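Local coordinates for flagellar brake protein YcgR (Klebsiella pneumoniae, PDB 5KEC) that binds the second messenger c-di-GMP and, as the regulator MrkH, probably activates transcription of type 3 fimbriae genes linked to biofilm formation, at residues R110-P113 against R114-L117; E31-N35 against N36-I40; T153-L156 against K157-S160; H213-D216 against Q217-I220; K13-I16 against I17-R21. One frame throughout, in Å; residues are numbered along the deposited sequence.

Contact 1 of 5, residues R110-P113 against R114-L117; sequences RRDP and RFRL
R114 takes hold of the D112 carboxylate side-on, and this salt bridge carries the contact. NE of R114 lies 3.0 Å from OD1 of D112 and NH2 of R114 lies 3.0 Å from OD2 of D112; the two flat groups are nearly coplanar, 14° apart. NE meets the syn lone pair of OD1, and its N-H points almost straight at the oxygen (166°). A bend in the arginine chain at chi3 (-62°) brings the guanidinium round to lie edge-on to the D112 carboxylate. R110, its chain extended from CG to NE, supplies NH2 to D112 OD2 at 2.9 Å from the anti side, out of the carboxylate plane. NH2 of R110 also makes a salt bridge to E31.

The backbone N-H of R114 also binds the D112 side chain, reaching OD1 at 3.0 Å on its anti lone pair, so both lone pairs of that oxygen are engaged. A type I beta turn from D112 to F115 closes with a weak backbone bond from F115 N to D112 O, 3.3 Å long.

Apolar contact is small: CD2 of F115 comes to 3.4 Å from CB of D112, which sits at the edge of the ring.

R110, R111 and R114 are all c-di-GMP-binding residues of this protein. In this ligand-free form, one buried carboxylate gathers two of those arginines, and its negative charge would partly offset theirs, with E31 sharing R110; this is consistent with the carboxylate holding the arginines in place while the nucleotide is absent.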
# COMPACT_ATOMS: atom_id res chain seq x y z
N ARG B 110 5.05 -13.34 -2.81
CA ARG B 110 3.91 -12.44 -2.88
C ARG B 110 3.99 -11.44 -1.74
O ARG B 110 3.82 -11.79 -0.58
CB ARG B 110 2.61 -13.24 -2.78
CG ARG B 110 1.38 -12.36 -2.70
CD ARG B 110 0.17 -13.12 -2.17
NE ARG B 110 -0.97 -12.22 -2.08
CZ ARG B 110 -1.76 -11.93 -3.11
NH1 ARG B 110 -1.53 -12.48 -4.29
NH2 ARG B 110 -2.77 -11.09 -2.95
N ARG B 111 4.26 -10.18 -2.07
CA ARG B 111 4.40 -9.15 -1.04
C ARG B 111 3.16 -8.28 -0.96
O ARG B 111 3.17 -7.12 -1.39
CB ARG B 111 5.64 -8.29 -1.29
CG ARG B 111 6.96 -9.01 -1.11
CD ARG B 111 7.71 -9.12 -2.42
NE ARG B 111 9.15 -8.96 -2.25
CZ ARG B 111 9.77 -7.78 -2.18
NH1 ARG B 111 9.07 -6.66 -2.27
NH2 ARG B 111 11.08 -7.72 -2.02
N ASP B 112 2.09 -8.83 -0.41
CA ASP B 112 0.82 -8.13 -0.34
C ASP B 112 0.94 -6.89 0.55
O ASP B 112 1.14 -7.00 1.76
CB ASP B 112 -0.27 -9.07 0.18
CG ASP B 112 -1.66 -8.57 -0.13
OD1 ASP B 112 -1.96 -7.40 0.17
OD2 ASP B 112 -2.46 -9.36 -0.68
N PRO B 113 0.83 -5.70 -0.06
CA PRO B 113 1.00 -4.43 0.67
C PRO B 113 -0.12 -4.14 1.66
O PRO B 113 0.00 -3.22 2.47
CB PRO B 113 0.99 -3.39 -0.45
CG PRO B 113 0.18 -4.01 -1.53
CD PRO B 113 0.52 -5.48 -1.48
N ARG B 114 -1.21 -4.90 1.58
CA ARG B 114 -2.36 -4.67 2.45
C ARG B 114 -2.14 -5.24 3.85
O ARG B 114 -2.85 -4.87 4.79
CB ARG B 114 -3.63 -5.27 1.83
CG ARG B 114 -3.95 -4.76 0.43
CD ARG B 114 -5.14 -5.52 -0.16
NE ARG B 114 -4.85 -6.94 -0.31
CZ ARG B 114 -5.77 -7.87 -0.58
NH1 ARG B 114 -7.04 -7.51 -0.73
NH2 ARG B 114 -5.42 -9.14 -0.70
N PHE B 115 -1.15 -6.11 3.99
CA PHE B 115 -0.90 -6.78 5.26
C PHE B 115 -0.03 -5.94 6.19
O PHE B 115 0.91 -5.27 5.75
CB PHE B 115 -0.27 -8.15 5.04
CG PHE B 115 -1.24 -9.21 4.61
CD1 PHE B 115 -1.85 -10.05 5.54
CD2 PHE B 115 -1.57 -9.37 3.27
CE1 PHE B 115 -2.74 -11.02 5.15
CE2 PHE B 115 -2.47 -10.35 2.87
CZ PHE B 115 -3.05 -11.17 3.81
N ARG B 116 -0.34 -5.99 7.49
CA ARG B 116 0.43 -5.26 8.50
C ARG B 116 0.81 -6.19 9.65
O ARG B 116 0.08 -7.13 9.97
CB ARG B 116 -0.35 -4.04 9.00
CG ARG B 116 -0.60 -2.98 7.92
CD ARG B 116 -1.39 -1.78 8.44
NE ARG B 116 -2.59 -2.19 9.18
CZ ARG B 116 -3.75 -2.53 8.62
NH1 ARG B 116 -3.88 -2.50 7.30
NH2 ARG B 116 -4.78 -2.89 9.38
N LEU B 117 1.95 -5.91 10.27
CA LEU B 117 2.50 -6.80 11.29
C LEU B 117 2.06 -6.45 12.72
O LEU B 117 2.24 -5.33 13.18
CB LEU B 117 4.03 -6.81 11.19
CG LEU B 117 4.81 -7.70 12.16
CD1 LEU B 117 4.34 -9.15 12.05
CD2 LEU B 117 6.29 -7.59 11.86

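Contact 2 of 5, residues E31-N35 against N36-I40; sequences EIFFN and NTSII
S38 and E31 face each other diagonally across the hairpin, on the same side of the sheet as F33 and I40. The serine hydroxyl donates to OE2 of E31 over 2.6 Å, using the anti lone pair of the carboxylate oxygen. E31 gets there with CG anti to its backbone N (chi1 -169°) and an extended chain, while CD1 of I40 closes on its aliphatic part, 3.4 Å from CG of E31. The F33 ring lies obliquely to S38, with CD1 of F33 3.8 Å from CB of S38.

On the other face, I32 and I39 lie side by side and point the same way, their CD1 atoms 3.9 Å apart. F34 also runs alongside T37, CE1 of the ring 3.9 Å from CB of T37. The small chi1 of F34 (40°) places CG between the backbone N and the carbonyl carbon, and from there CZ of the ring approaches CG2 of I39 obliquely.

Backbone pairing sets these positions. I32-I39 and F34-T37 are antiparallel hydrogen-bonded pairs; E31-I40 and F33-S38 are non-hydrogen-bonded. A type II' beta turn from F34 to T37 joins the strands, closed by T37 N to F34 O at 2.9 Å, and the N-to-C directions of the short strand segments make 163°, close to antiparallel.

In the larger sheet, strand 29-34 also pairs with strand 64-71, and strand 37-46 with strand 50-55. E31 also bonds to H70 of strand 64-71 and salt-bridges R110, whereas F33 packs against D112, P113 and R114 of the interdomain loop.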
# COMPACT_ATOMS: atom_id res chain seq x y z
N GLU B 31 -2.59 -8.20 -10.79
CA GLU B 31 -3.23 -7.88 -9.51
C GLU B 31 -3.01 -6.41 -9.16
O GLU B 31 -1.88 -5.93 -9.13
CB GLU B 31 -2.69 -8.77 -8.40
CG GLU B 31 -3.50 -8.67 -7.11
CD GLU B 31 -3.22 -9.82 -6.16
OE1 GLU B 31 -2.28 -10.61 -6.42
OE2 GLU B 31 -3.94 -9.94 -5.15
N ILE B 32 -4.11 -5.71 -8.90
CA ILE B 32 -4.08 -4.28 -8.58
C ILE B 32 -4.46 -4.07 -7.13
O ILE B 32 -5.55 -4.47 -6.71
CB ILE B 32 -5.09 -3.51 -9.45
CG1 ILE B 32 -5.06 -4.04 -10.89
CG2 ILE B 32 -4.83 -2.01 -9.38
CD1 ILE B 32 -6.12 -3.42 -11.79
N PHE B 33 -3.58 -3.44 -6.36
CA PHE B 33 -3.85 -3.17 -4.95
C PHE B 33 -4.17 -1.69 -4.75
O PHE B 33 -3.48 -0.82 -5.27
CB PHE B 33 -2.64 -3.52 -4.07
CG PHE B 33 -2.24 -4.96 -4.13
CD1 PHE B 33 -2.88 -5.90 -3.35
CD2 PHE B 33 -1.21 -5.36 -4.96
CE1 PHE B 33 -2.50 -7.23 -3.40
CE2 PHE B 33 -0.83 -6.70 -5.01
CZ PHE B 33 -1.48 -7.63 -4.23
N PHE B 34 -5.22 -1.41 -3.99
CA PHE B 34 -5.46 -0.06 -3.50
C PHE B 34 -6.20 -0.12 -2.18
O PHE B 34 -7.25 -0.76 -2.07
CB PHE B 34 -6.21 0.81 -4.51
CG PHE B 34 -7.30 0.09 -5.25
CD1 PHE B 34 -8.62 0.21 -4.86
CD2 PHE B 34 -7.00 -0.70 -6.34
CE1 PHE B 34 -9.62 -0.45 -5.53
CE2 PHE B 34 -8.00 -1.36 -7.03
CZ PHE B 34 -9.31 -1.23 -6.62
N ASN B 35 -5.64 0.53 -1.17
CA ASN B 35 -6.24 0.57 0.15
C ASN B 35 -6.46 -0.83 0.73
O ASN B 35 -5.51 -1.54 1.05
CB ASN B 35 -7.56 1.34 0.10
CG ASN B 35 -7.42 2.70 -0.58
OD1 ASN B 35 -6.39 3.36 -0.44
ND2 ASN B 35 -8.45 3.12 -1.31
N ASN B 36 -7.73 -1.22 0.84
CA ASN B 36 -8.11 -2.50 1.43
C ASN B 36 -8.25 -3.59 0.38
O ASN B 36 -8.31 -4.78 0.69
CB ASN B 36 -9.45 -2.33 2.13
CG ASN B 36 -9.44 -2.85 3.54
OD1 ASN B 36 -8.40 -2.85 4.19
ND2 ASN B 36 -10.60 -3.29 4.03
N THR B 37 -8.29 -3.16 -0.88
CA THR B 37 -8.82 -3.99 -1.95
C THR B 37 -7.76 -4.51 -2.91
O THR B 37 -6.73 -3.87 -3.14
CB THR B 37 -9.88 -3.21 -2.75
OG1 THR B 37 -10.88 -2.72 -1.86
CG2 THR B 37 -10.52 -4.10 -3.81
N SER B 38 -8.03 -5.68 -3.46
CA SER B 38 -7.19 -6.27 -4.49
C SER B 38 -8.11 -6.86 -5.54
O SER B 38 -9.04 -7.59 -5.22
CB SER B 38 -6.30 -7.36 -3.90
OG SER B 38 -5.83 -8.23 -4.90
N ILE B 39 -7.87 -6.52 -6.80
CA ILE B 39 -8.63 -7.15 -7.87
C ILE B 39 -7.69 -7.83 -8.86
O ILE B 39 -6.55 -7.42 -9.05
CB ILE B 39 -9.55 -6.15 -8.60
CG1 ILE B 39 -8.77 -5.37 -9.66
CG2 ILE B 39 -10.21 -5.20 -7.61
CD1 ILE B 39 -9.61 -4.35 -10.39
N ILE B 40 -8.17 -8.91 -9.46
CA ILE B 40 -7.42 -9.59 -10.50
C ILE B 40 -8.13 -9.37 -11.82
O ILE B 40 -9.36 -9.50 -11.90
CB ILE B 40 -7.35 -11.11 -10.25
CG1 ILE B 40 -6.73 -11.40 -8.89
CG2 ILE B 40 -6.57 -11.79 -11.37
CD1 ILE B 40 -5.26 -11.10 -8.81

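Contact 3 of 5, residues T153-L156 against K157-S160; sequences TPNL and KFLS
The chi1 of N155 (-160°) sets CG anti to the backbone N and lays the amide alongside the F158 side chain; the two groups then lie side by side and point the same way. Amide and ring planes stand 83° apart. CG of N155 sits at the ring edge, near its plane, 3.5 Å from CD1 of F158. K157 takes the less common chi1 of 68°, with CG between its backbone N and carbonyl carbon, and this directs its extended chain past both neighbours: its CG packs over one face of the F158 ring, offset toward the rim, and lies 3.6 Å from OD1 of N155.

That same OD1 accepts a hydrogen bond from a water at 2.9 Å, and the water in turn accepts from the backbone N of K157 at 3.1 Å. The solvent molecule thereby ties the asparagine side chain to the start of the turn. Two backbone bonds wind the chain: F158 N to N155 O, 3.1 Å, and L159 N to L156 O, 2.9 Å.

Apolar groups meet at L159, where CD1 touches CB of P154 at 3.7 Å. L159 also packs on I205 and P154 on Y203, both from strand 199-210, while the F158 ring stacks with H129.

Successive i to i+3 backbone bonds identify a short 3-10 turn, here within the connection between strands 146-151 and 164-171 of the C-terminal antiparallel beta domain.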
# COMPACT_ATOMS: atom_id res chain seq x y z
N THR B 153 -11.75 6.08 22.45
CA THR B 153 -12.39 7.40 22.40
C THR B 153 -11.94 8.22 21.19
O THR B 153 -11.28 9.24 21.34
CB THR B 153 -12.10 8.20 23.68
OG1 THR B 153 -10.68 8.23 23.91
CG2 THR B 153 -12.78 7.58 24.88
N PRO B 154 -12.30 7.76 19.99
CA PRO B 154 -11.92 8.51 18.79
C PRO B 154 -12.71 9.81 18.63
O PRO B 154 -13.86 9.90 19.09
CB PRO B 154 -12.28 7.55 17.65
CG PRO B 154 -13.42 6.73 18.21
CD PRO B 154 -13.08 6.55 19.67
N ASN B 155 -12.08 10.80 18.02
CA ASN B 155 -12.79 12.00 17.59
C ASN B 155 -13.18 11.78 16.13
O ASN B 155 -12.44 12.14 15.21
CB ASN B 155 -11.88 13.23 17.72
CG ASN B 155 -12.67 14.53 17.75
OD1 ASN B 155 -13.78 14.61 17.23
ND2 ASN B 155 -12.09 15.55 18.39
N LEU B 156 -14.34 11.16 15.92
CA LEU B 156 -14.68 10.62 14.61
C LEU B 156 -14.70 11.62 13.46
O LEU B 156 -14.37 11.28 12.32
CB LEU B 156 -16.00 9.85 14.68
CG LEU B 156 -15.88 8.52 15.43
CD1 LEU B 156 -17.25 7.85 15.56
CD2 LEU B 156 -14.91 7.60 14.71
N LYS B 157 -15.08 12.87 13.74
CA LYS B 157 -15.20 13.84 12.67
C LYS B 157 -13.85 14.18 12.03
O LYS B 157 -13.80 14.72 10.92
CB LYS B 157 -15.90 15.11 13.16
CG LYS B 157 -15.11 15.92 14.17
CD LYS B 157 -15.92 17.12 14.60
CE LYS B 157 -15.15 18.01 15.56
NZ LYS B 157 -15.92 19.24 15.88
N PHE B 158 -12.76 13.85 12.70
CA PHE B 158 -11.43 14.09 12.14
C PHE B 158 -10.84 12.85 11.50
O PHE B 158 -9.69 12.85 11.06
CB PHE B 158 -10.49 14.63 13.21
CG PHE B 158 -10.86 15.99 13.71
CD1 PHE B 158 -11.38 16.16 14.97
CD2 PHE B 158 -10.71 17.09 12.89
CE1 PHE B 158 -11.73 17.42 15.42
CE2 PHE B 158 -11.06 18.35 13.33
CZ PHE B 158 -11.58 18.51 14.60
N LEU B 159 -11.64 11.79 11.46
CA LEU B 159 -11.18 10.49 11.01
C LEU B 159 -11.99 9.96 9.84
O LEU B 159 -12.14 8.75 9.67
CB LEU B 159 -11.23 9.50 12.17
CG LEU B 159 -10.48 9.93 13.43
CD1 LEU B 159 -10.68 8.93 14.56
CD2 LEU B 159 -9.00 10.11 13.12
N SER B 160 -12.52 10.87 9.02
CA SER B 160 -13.27 10.45 7.84
C SER B 160 -12.32 9.93 6.77
O SER B 160 -11.12 10.21 6.82
CB SER B 160 -14.11 11.61 7.30
OG SER B 160 -13.30 12.59 6.67
O HOH W 1 -16.36 13.71 16.41

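Contact 4 of 5, residues H213-D216 against Q217-I220; sequences HLDD and QRRI
The R218 guanidinium has OD1 of D215 at its edge, near its plane, but NH1 of R218 stays 4.3 Å from that OD1, beyond a salt bridge; CB of L214 approaches the same group obliquely. D216 OD1 is likewise oblique to the R219 guanidinium without bonding it. R219 is bent at chi3 (71°), and its guanidinium is held by the carbonyl of Y175. The imidazole of H213 meets D216 at its edge: ND1 donates to OD2 of D216 over 2.9 Å, with the acceptor in the ring plane and an N-H...O angle of 169°. Relative to the carboxylate, the donor lies above the plane, 57° out.

Across the two segments the backbone makes helical i to i+4 bonds. R218 N to L214 O is short at 2.7 Å, and R219 N to D215 O and I220 N to D216 O are both 3.0 Å; the bond from Q217 N to H213 O is weak. Aliphatic carbons cover some of these carbonyls, with CG of R219 3.3 Å from O of D215.

The side chains of D216 and I220 touch F211 and I178, placing one side of the helix against the beta domain. H213 stands at the N-cap position, and its bond to D216 three residues on bridges the first turn. The arrangement is that of a helix start, opening helix 214-234 shortly after strand 199-210, the last of the C-terminal domain.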
# COMPACT_ATOMS: atom_id res chain seq x y z
N HIS B 213 10.64 12.23 4.86
CA HIS B 213 11.95 11.93 4.28
C HIS B 213 12.09 10.45 4.03
O HIS B 213 11.33 9.64 4.59
CB HIS B 213 13.08 12.36 5.22
CG HIS B 213 12.83 13.64 5.95
ND1 HIS B 213 11.96 13.73 7.02
CD2 HIS B 213 13.33 14.89 5.76
CE1 HIS B 213 11.94 14.98 7.46
NE2 HIS B 213 12.76 15.70 6.72
N LEU B 214 13.06 10.08 3.21
CA LEU B 214 13.45 8.68 3.10
C LEU B 214 13.99 8.20 4.43
O LEU B 214 13.82 7.04 4.79
CB LEU B 214 14.51 8.48 2.01
CG LEU B 214 14.01 8.22 0.59
CD1 LEU B 214 13.40 9.48 0.00
CD2 LEU B 214 15.15 7.69 -0.27
N ASP B 215 14.67 9.09 5.14
CA ASP B 215 15.24 8.74 6.43
C ASP B 215 14.16 8.21 7.37
O ASP B 215 14.39 7.27 8.12
CB ASP B 215 15.94 9.95 7.07
CG ASP B 215 17.36 10.14 6.55
OD1 ASP B 215 17.89 9.21 5.90
OD2 ASP B 215 17.95 11.21 6.80
N ASP B 216 12.98 8.82 7.31
CA ASP B 216 11.87 8.38 8.13
C ASP B 216 11.39 6.99 7.72
O ASP B 216 11.20 6.12 8.57
CB ASP B 216 10.72 9.39 8.06
CG ASP B 216 11.06 10.69 8.74
OD1 ASP B 216 11.95 10.68 9.61
OD2 ASP B 216 10.43 11.72 8.42
N GLN B 217 11.23 6.78 6.42
CA GLN B 217 10.83 5.47 5.91
C GLN B 217 11.87 4.39 6.22
O GLN B 217 11.52 3.26 6.56
CB GLN B 217 10.56 5.54 4.41
CG GLN B 217 10.29 4.19 3.77
CD GLN B 217 10.39 4.26 2.26
OE1 GLN B 217 9.50 4.80 1.59
NE2 GLN B 217 11.48 3.73 1.71
N ARG B 218 13.14 4.74 6.10
CA ARG B 218 14.21 3.79 6.42
C ARG B 218 14.15 3.39 7.88
O ARG B 218 14.34 2.21 8.21
CB ARG B 218 15.58 4.38 6.10
CG ARG B 218 16.02 4.21 4.65
CD ARG B 218 17.53 4.43 4.53
NE ARG B 218 18.03 4.18 3.18
CZ ARG B 218 18.33 5.14 2.31
NH1 ARG B 218 18.18 6.41 2.64
NH2 ARG B 218 18.78 4.82 1.10
N ARG B 219 13.89 4.35 8.76
CA ARG B 219 13.74 4.04 10.17
C ARG B 219 12.58 3.08 10.37
O ARG B 219 12.69 2.12 11.14
CB ARG B 219 13.56 5.31 11.00
CG ARG B 219 14.84 6.13 11.14
CD ARG B 219 14.57 7.44 11.84
NE ARG B 219 14.29 7.26 13.26
CZ ARG B 219 13.75 8.19 14.05
NH1 ARG B 219 13.42 9.37 13.54
NH2 ARG B 219 13.53 7.92 15.33
N ILE B 220 11.47 3.33 9.68
CA ILE B 220 10.32 2.43 9.78
C ILE B 220 10.67 1.03 9.28
O ILE B 220 10.26 0.03 9.87
CB ILE B 220 9.11 2.97 8.97
CG1 ILE B 220 8.55 4.23 9.62
CG2 ILE B 220 8.03 1.92 8.87
CD1 ILE B 220 8.01 4.00 11.01

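Contact 5 of 5, residues K13-I16 against I17-R21; sequences KYEI and IAIFR
I17, A18, I19 and F20 each donate their backbone N-H to the carbonyl four residues earlier, and phi/psi values near -60/-45 throughout both segments confirm a regular alpha helix. I17 N lies 2.9 Å from K13 O, and F20 N lies 3.0 Å from I16 O. The bond from I19 N to E15 O is the shortest of the four at 2.8 Å, although it is also the least straight at its hydrogen (148°).

The side chains follow the same i to i+4 spacing. I16 and F20 lie side by side and point alike; CG2 of I16, anti to the backbone N, is the branch that meets F20, 4.1 Å from its CD1. The I16 carbonyl oxygen sits at the edge of the F20 ring, near its plane, so CD1 of F20 lies near an oxygen already used by the F20 N-H. E15 runs beside I19, its CG 3.9 Å from CD1 of I19, while its carboxylate forms a salt bridge with K10. Further round, the aliphatic part of K13 meets I17, with CG of K13 4.0 Å from CD1 of I17.

I16 and F20 form the buried side. I16, I19 and F20 touch L104 of strand 104-107, and F20 also reaches L43 and V46 of strand 37-46. The F20 ring meets F78 of strand 74-87 edge-to-face and F51 of strand 50-55 at an inclined angle, so helix 13-25 packs on the N-terminal sheet through a mixed aliphatic and aromatic patch centred on F20.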
# COMPACT_ATOMS: atom_id res chain seq x y z
N LYS B 13 13.66 0.53 -20.69
CA LYS B 13 12.35 0.84 -21.25
C LYS B 13 11.93 -0.20 -22.29
O LYS B 13 10.77 -0.61 -22.34
CB LYS B 13 12.37 2.23 -21.89
CG LYS B 13 11.08 2.64 -22.56
CD LYS B 13 11.36 3.54 -23.75
CE LYS B 13 12.31 4.67 -23.38
NZ LYS B 13 12.86 5.39 -24.57
N TYR B 14 12.88 -0.62 -23.13
CA TYR B 14 12.56 -1.56 -24.20
C TYR B 14 12.19 -2.93 -23.66
O TYR B 14 11.23 -3.56 -24.13
CB TYR B 14 13.71 -1.65 -25.21
CG TYR B 14 14.08 -0.32 -25.82
CD1 TYR B 14 13.34 0.22 -26.85
CD2 TYR B 14 15.17 0.40 -25.35
CE1 TYR B 14 13.67 1.44 -27.41
CE2 TYR B 14 15.52 1.62 -25.90
CZ TYR B 14 14.76 2.14 -26.93
OH TYR B 14 15.10 3.35 -27.48
N GLU B 15 12.94 -3.41 -22.68
CA GLU B 15 12.61 -4.69 -22.06
C GLU B 15 11.25 -4.60 -21.37
O GLU B 15 10.43 -5.50 -21.48
CB GLU B 15 13.68 -5.11 -21.06
CG GLU B 15 13.49 -6.53 -20.55
CD GLU B 15 14.53 -6.94 -19.53
OE1 GLU B 15 15.36 -6.08 -19.15
OE2 GLU B 15 14.53 -8.12 -19.11
N ILE B 16 11.00 -3.49 -20.67
CA ILE B 16 9.74 -3.34 -19.94
C ILE B 16 8.54 -3.36 -20.88
O ILE B 16 7.54 -4.05 -20.61
CB ILE B 16 9.73 -2.06 -19.08
CG1 ILE B 16 10.61 -2.25 -17.84
CG2 ILE B 16 8.30 -1.72 -18.66
CD1 ILE B 16 11.12 -0.92 -17.25
N ILE B 17 8.64 -2.61 -21.97
CA ILE B 17 7.59 -2.62 -22.99
C ILE B 17 7.42 -4.04 -23.51
O ILE B 17 6.31 -4.56 -23.57
CB ILE B 17 7.90 -1.66 -24.14
CG1 ILE B 17 7.89 -0.22 -23.64
CG2 ILE B 17 6.88 -1.81 -25.26
CD1 ILE B 17 8.28 0.82 -24.70
N ALA B 18 8.53 -4.68 -23.88
CA ALA B 18 8.52 -6.05 -24.38
C ALA B 18 7.84 -7.02 -23.41
O ALA B 18 7.11 -7.92 -23.83
CB ALA B 18 9.93 -6.52 -24.69
N ILE B 19 8.10 -6.84 -22.11
CA ILE B 19 7.51 -7.72 -21.10
C ILE B 19 6.00 -7.51 -20.99
O ILE B 19 5.24 -8.48 -20.89
CB ILE B 19 8.17 -7.52 -19.72
CG1 ILE B 19 9.54 -8.21 -19.68
CG2 ILE B 19 7.28 -8.08 -18.61
CD1 ILE B 19 10.42 -7.77 -18.51
N PHE B 20 5.57 -6.25 -21.02
CA PHE B 20 4.14 -5.98 -20.94
C PHE B 20 3.39 -6.56 -22.14
O PHE B 20 2.33 -7.18 -21.97
CB PHE B 20 3.87 -4.48 -20.78
CG PHE B 20 3.79 -4.04 -19.35
CD1 PHE B 20 4.93 -3.99 -18.56
CD2 PHE B 20 2.58 -3.68 -18.78
CE1 PHE B 20 4.87 -3.60 -17.24
CE2 PHE B 20 2.50 -3.30 -17.45
CZ PHE B 20 3.65 -3.25 -16.68
N ARG B 21 3.94 -6.38 -23.33
CA ARG B 21 3.33 -6.91 -24.55
C ARG B 21 3.17 -8.42 -24.50
O ARG B 21 2.17 -8.96 -24.97
CB ARG B 21 4.14 -6.50 -25.78
CG ARG B 21 4.06 -5.02 -26.11
CD ARG B 21 4.68 -4.75 -27.48
NE ARG B 21 4.61 -3.34 -27.85
CZ ARG B 21 3.54 -2.76 -28.38
NH1 ARG B 21 2.43 -3.47 -28.59
NH2 ARG B 21 3.56 -1.47 -28.69

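Contacts 1 and 2 touch: the loop of contact 1 is tied to the hairpin of contact 2 by a salt bridge and by R114 packing on S38, linking the interdomain segment to the N-terminal sheet beside the c-di-GMP site. Contacts 3 and 5 lie farthest apart, centres about 45 Å from each other, on opposite sides of the chain's centre. Contact 5 holds the N-terminal helix with mainly apolar groups, whereas contact 4 starts the C-terminal helix with a polar His-Asp bond. Contacts 1 and 3 are at the surface; contacts 2, 4 and 5 are partly buried. Charge dominates contact 1, strand pairing contact 2, and a water-bridged amide contact 3.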